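Local coordinates for protein putative cytosine/guanine deaminase (Unidentified, PDB 2PAJ) that catalyses the hydrolytic deamination of 2-amino-4-hydroxypteridines such as isoxanthopterin to 2,4-dihydroxypteridines, releasing ammonium, as a zinc-bearing amidohydrolase, at residues G161-Q173 against M212-I226. Sequence-based numbering, arbitrary orientation.
Sequences GLRFVLLRGGATQ and MRRVVMAPTTVLYSI
Residues 163-168 and 213-217 pair as parallel neighbours in the TIM-barrel-like amidohydrolase fold, their directions 18° apart. Phe164 N and Leu166 N donate to Met212 O and Arg214 O, the latter at 2.9 Å, and Val216 N donates back to Leu166 O at 2.8 Å, nearly in line with that carbonyl. Two weak bonds, Arg214 N to Phe164 O and Arg168 N to Val216 O, alternate with these firmer ones, and the series runs on to Ala218 N and Arg168 O. Beyond the strands the loops meet again, with Thr172 N donating to Ser225 O at 2.8 Å.

Val165, Leu167 and Val216 share one face of the strands. Leu167 CD2 lies alongside Val216 CG1, and Val165 CG1 meets that same methyl at 3.7 Å, while Leu167 CB packs on Ala218 CB. At the N-terminal end Met212, bent at chi2 (-56°) and chi3 (-70°), crosses the extended Arg163 chain at about a right angle, bringing SD to 3.3 Å from Arg163 CG; Arg163 NH2 forms a salt bridge with Asp413 and NH1 a hydrogen bond to Ala211 O. Near the far end Ile226 CG1 rests against Thr172 CG2 (3.7 Å), with Thr172 OG1 hydrogen-bonded to Glu230.

Main-chain hydrogen bonds thus join the strands around one apolar patch, and the following loop sets Thr220 against the zinc ligand His248, about 7 Å from Thr220's side chain to the zinc ion, placing the contact beside the metal site.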
# COMPACT_ATOMS: atom_id res chain seq x y z
N GLY A 161 2.32 -11.96 -8.24
CA GLY A 161 1.19 -11.55 -9.05
C GLY A 161 0.51 -10.27 -8.60
O GLY A 161 -0.61 -9.99 -9.02
N LEU A 162 1.20 -9.49 -7.77
CA LEU A 162 0.66 -8.25 -7.22
C LEU A 162 1.01 -7.00 -8.01
O LEU A 162 2.04 -6.94 -8.67
CB LEU A 162 1.18 -8.06 -5.78
CG LEU A 162 1.31 -9.26 -4.85
CD1 LEU A 162 1.94 -8.83 -3.55
CD2 LEU A 162 -0.06 -9.88 -4.61
N ARG A 163 0.15 -5.99 -7.93
CA ARG A 163 0.42 -4.72 -8.60
C ARG A 163 1.39 -4.04 -7.65
O ARG A 163 1.16 -4.03 -6.45
CB ARG A 163 -0.81 -3.83 -8.69
CG ARG A 163 -2.01 -4.37 -9.43
CD ARG A 163 -3.12 -3.34 -9.32
NE ARG A 163 -4.37 -3.81 -9.90
CZ ARG A 163 -4.58 -3.90 -11.21
NH1 ARG A 163 -3.61 -3.55 -12.04
NH2 ARG A 163 -5.73 -4.36 -11.67
N PHE A 164 2.45 -3.45 -8.19
CA PHE A 164 3.43 -2.78 -7.34
C PHE A 164 3.60 -1.31 -7.71
O PHE A 164 3.58 -0.95 -8.88
CB PHE A 164 4.78 -3.48 -7.43
CG PHE A 164 5.77 -3.00 -6.42
CD1 PHE A 164 5.57 -3.21 -5.06
CD2 PHE A 164 6.91 -2.31 -6.83
CE1 PHE A 164 6.48 -2.75 -4.12
CE2 PHE A 164 7.84 -1.84 -5.91
CZ PHE A 164 7.63 -2.06 -4.54
N VAL A 165 3.74 -0.47 -6.70
CA VAL A 165 3.92 0.95 -6.91
C VAL A 165 5.23 1.35 -6.24
O VAL A 165 5.33 1.34 -5.01
CB VAL A 165 2.76 1.77 -6.30
CG1 VAL A 165 3.01 3.25 -6.47
CG2 VAL A 165 1.46 1.39 -6.94
N LEU A 166 6.23 1.70 -7.03
CA LEU A 166 7.52 2.10 -6.49
C LEU A 166 7.57 3.57 -6.09
O LEU A 166 7.35 4.45 -6.92
CB LEU A 166 8.64 1.80 -7.49
CG LEU A 166 10.05 2.22 -7.06
CD1 LEU A 166 10.41 1.55 -5.74
CD2 LEU A 166 11.04 1.87 -8.15
N LEU A 167 7.86 3.82 -4.82
CA LEU A 167 7.96 5.17 -4.31
C LEU A 167 9.46 5.44 -4.09
O LEU A 167 9.97 5.35 -2.98
CB LEU A 167 7.20 5.29 -2.98
CG LEU A 167 5.78 4.72 -2.88
CD1 LEU A 167 5.22 4.99 -1.50
CD2 LEU A 167 4.91 5.33 -3.95
N ARG A 168 10.15 5.75 -5.18
CA ARG A 168 11.59 5.99 -5.19
C ARG A 168 11.98 7.10 -4.24
O ARG A 168 11.80 8.28 -4.53
CB ARG A 168 12.02 6.33 -6.63
CG ARG A 168 13.43 5.87 -7.02
CD ARG A 168 14.52 6.64 -6.30
NE ARG A 168 15.85 6.33 -6.82
CZ ARG A 168 16.98 6.84 -6.34
NH1 ARG A 168 16.95 7.70 -5.34
NH2 ARG A 168 18.14 6.48 -6.87
N GLY A 169 12.54 6.71 -3.09
CA GLY A 169 12.95 7.68 -2.10
C GLY A 169 14.43 7.99 -2.10
O GLY A 169 15.18 7.47 -2.91
N GLY A 170 14.84 8.86 -1.19
CA GLY A 170 16.25 9.22 -1.10
C GLY A 170 16.49 10.62 -0.59
O GLY A 170 15.57 11.33 -0.18
N ALA A 171 17.76 11.02 -0.60
CA ALA A 171 18.13 12.35 -0.15
C ALA A 171 19.38 12.85 -0.84
O ALA A 171 20.19 12.07 -1.34
CB ALA A 171 18.33 12.36 1.35
N THR A 172 19.51 14.17 -0.88
CA THR A 172 20.68 14.81 -1.47
C THR A 172 21.53 15.37 -0.34
O THR A 172 22.64 15.82 -0.56
CB THR A 172 20.27 15.93 -2.45
OG1 THR A 172 19.45 16.90 -1.78
CG2 THR A 172 19.53 15.34 -3.62
N GLN A 173 21.00 15.35 0.88
CA GLN A 173 21.76 15.81 2.04
C GLN A 173 21.63 14.92 3.24
O GLN A 173 20.92 13.91 3.21
CB GLN A 173 21.38 17.23 2.44
CG GLN A 173 19.96 17.60 2.21
CD GLN A 173 19.91 18.81 1.36
OE1 GLN A 173 20.43 18.80 0.24
NE2 GLN A 173 19.34 19.89 1.88
N MET A 212 0.03 -2.55 -13.77
CA MET A 212 0.54 -3.53 -12.83
C MET A 212 1.87 -3.04 -12.27
O MET A 212 2.45 -3.65 -11.37
CB MET A 212 0.73 -4.89 -13.50
CG MET A 212 -0.57 -5.60 -13.83
SD MET A 212 -1.67 -5.85 -12.41
CE MET A 212 -0.76 -7.09 -11.50
N ARG A 213 2.34 -1.93 -12.83
CA ARG A 213 3.59 -1.30 -12.42
C ARG A 213 3.51 0.21 -12.46
O ARG A 213 2.97 0.79 -13.39
CB ARG A 213 4.75 -1.79 -13.28
CG ARG A 213 5.26 -3.11 -12.83
CD ARG A 213 6.18 -3.73 -13.83
NE ARG A 213 6.77 -4.93 -13.25
CZ ARG A 213 7.69 -5.67 -13.84
NH1 ARG A 213 8.13 -5.34 -15.05
NH2 ARG A 213 8.20 -6.72 -13.20
N ARG A 214 4.06 0.84 -11.43
CA ARG A 214 4.05 2.29 -11.32
C ARG A 214 5.29 2.80 -10.63
O ARG A 214 5.95 2.08 -9.88
CB ARG A 214 2.83 2.74 -10.52
CG ARG A 214 1.57 2.69 -11.30
CD ARG A 214 0.91 4.03 -11.26
NE ARG A 214 0.19 4.29 -12.49
CZ ARG A 214 -0.61 5.33 -12.67
NH1 ARG A 214 -0.79 6.20 -11.69
NH2 ARG A 214 -1.24 5.48 -13.83
N VAL A 215 5.59 4.07 -10.89
CA VAL A 215 6.76 4.74 -10.33
C VAL A 215 6.36 6.13 -9.88
O VAL A 215 5.62 6.80 -10.56
CB VAL A 215 7.89 4.86 -11.39
CG1 VAL A 215 9.09 5.61 -10.81
CG2 VAL A 215 8.30 3.48 -11.90
N VAL A 216 6.85 6.54 -8.71
CA VAL A 216 6.55 7.88 -8.22
C VAL A 216 7.77 8.53 -7.54
O VAL A 216 8.62 7.85 -6.97
CB VAL A 216 5.26 7.88 -7.26
CG1 VAL A 216 4.74 6.49 -7.05
CG2 VAL A 216 5.57 8.51 -5.92
N MET A 217 7.84 9.86 -7.67
CA MET A 217 8.90 10.71 -7.11
C MET A 217 8.67 10.80 -5.60
O MET A 217 7.73 11.45 -5.17
CB MET A 217 8.77 12.10 -7.74
CG MET A 217 9.78 13.16 -7.29
SD MET A 217 11.45 12.90 -7.92
CE MET A 217 12.35 12.68 -6.44
N ALA A 218 9.55 10.20 -4.80
CA ALA A 218 9.35 10.19 -3.34
C ALA A 218 10.50 10.45 -2.37
O ALA A 218 10.85 9.59 -1.57
CB ALA A 218 8.68 8.87 -2.96
N PRO A 219 11.08 11.66 -2.41
CA PRO A 219 12.18 11.95 -1.48
C PRO A 219 11.71 11.67 -0.04
O PRO A 219 10.76 12.30 0.43
CB PRO A 219 12.44 13.44 -1.72
CG PRO A 219 12.05 13.62 -3.17
CD PRO A 219 10.79 12.81 -3.27
N THR A 220 12.37 10.75 0.65
CA THR A 220 11.99 10.36 2.02
C THR A 220 11.22 11.39 2.86
O THR A 220 10.00 11.30 2.99
CB THR A 220 13.21 9.89 2.80
OG1 THR A 220 14.07 9.15 1.91
CG2 THR A 220 12.76 8.96 3.94
N THR A 221 11.93 12.35 3.45
CA THR A 221 11.30 13.40 4.25
C THR A 221 11.61 14.69 3.53
O THR A 221 12.56 15.40 3.85
CB THR A 221 11.86 13.46 5.69
OG1 THR A 221 11.82 12.15 6.26
CG2 THR A 221 11.01 14.41 6.55
N VAL A 222 10.79 14.98 2.53
CA VAL A 222 10.95 16.14 1.68
C VAL A 222 11.46 17.44 2.34
O VAL A 222 12.19 18.21 1.70
CB VAL A 222 9.63 16.41 0.92
CG1 VAL A 222 8.75 17.38 1.67
CG2 VAL A 222 9.92 16.87 -0.49
N LEU A 223 11.10 17.71 3.59
CA LEU A 223 11.58 18.93 4.23
C LEU A 223 12.97 18.76 4.85
O LEU A 223 13.45 19.65 5.54
CB LEU A 223 10.61 19.41 5.30
CG LEU A 223 9.16 19.65 4.89
CD1 LEU A 223 8.38 20.20 6.08
CD2 LEU A 223 9.11 20.63 3.72
N TYR A 224 13.59 17.61 4.63
CA TYR A 224 14.92 17.34 5.16
C TYR A 224 15.81 16.61 4.17
O TYR A 224 16.96 16.98 3.98
CB TYR A 224 14.83 16.54 6.47
CG TYR A 224 14.18 17.31 7.61
CD1 TYR A 224 12.90 16.98 8.06
CD2 TYR A 224 14.82 18.41 8.19
CE1 TYR A 224 12.27 17.72 9.05
CE2 TYR A 224 14.21 19.16 9.18
CZ TYR A 224 12.92 18.81 9.61
OH TYR A 224 12.30 19.57 10.58
N SER A 225 15.28 15.59 3.51
CA SER A 225 16.06 14.81 2.55
C SER A 225 16.61 15.66 1.39
O SER A 225 17.63 15.33 0.80
CB SER A 225 15.21 13.67 1.96
OG SER A 225 14.81 12.76 2.96
N ILE A 226 15.93 16.76 1.11
CA ILE A 226 16.28 17.62 -0.01
C ILE A 226 16.16 19.13 0.22
O ILE A 226 15.39 19.59 1.07
CB ILE A 226 15.42 17.16 -1.21
CG1 ILE A 226 16.27 16.24 -2.08
CG2 ILE A 226 14.80 18.34 -1.95
CD1 ILE A 226 15.54 15.68 -3.27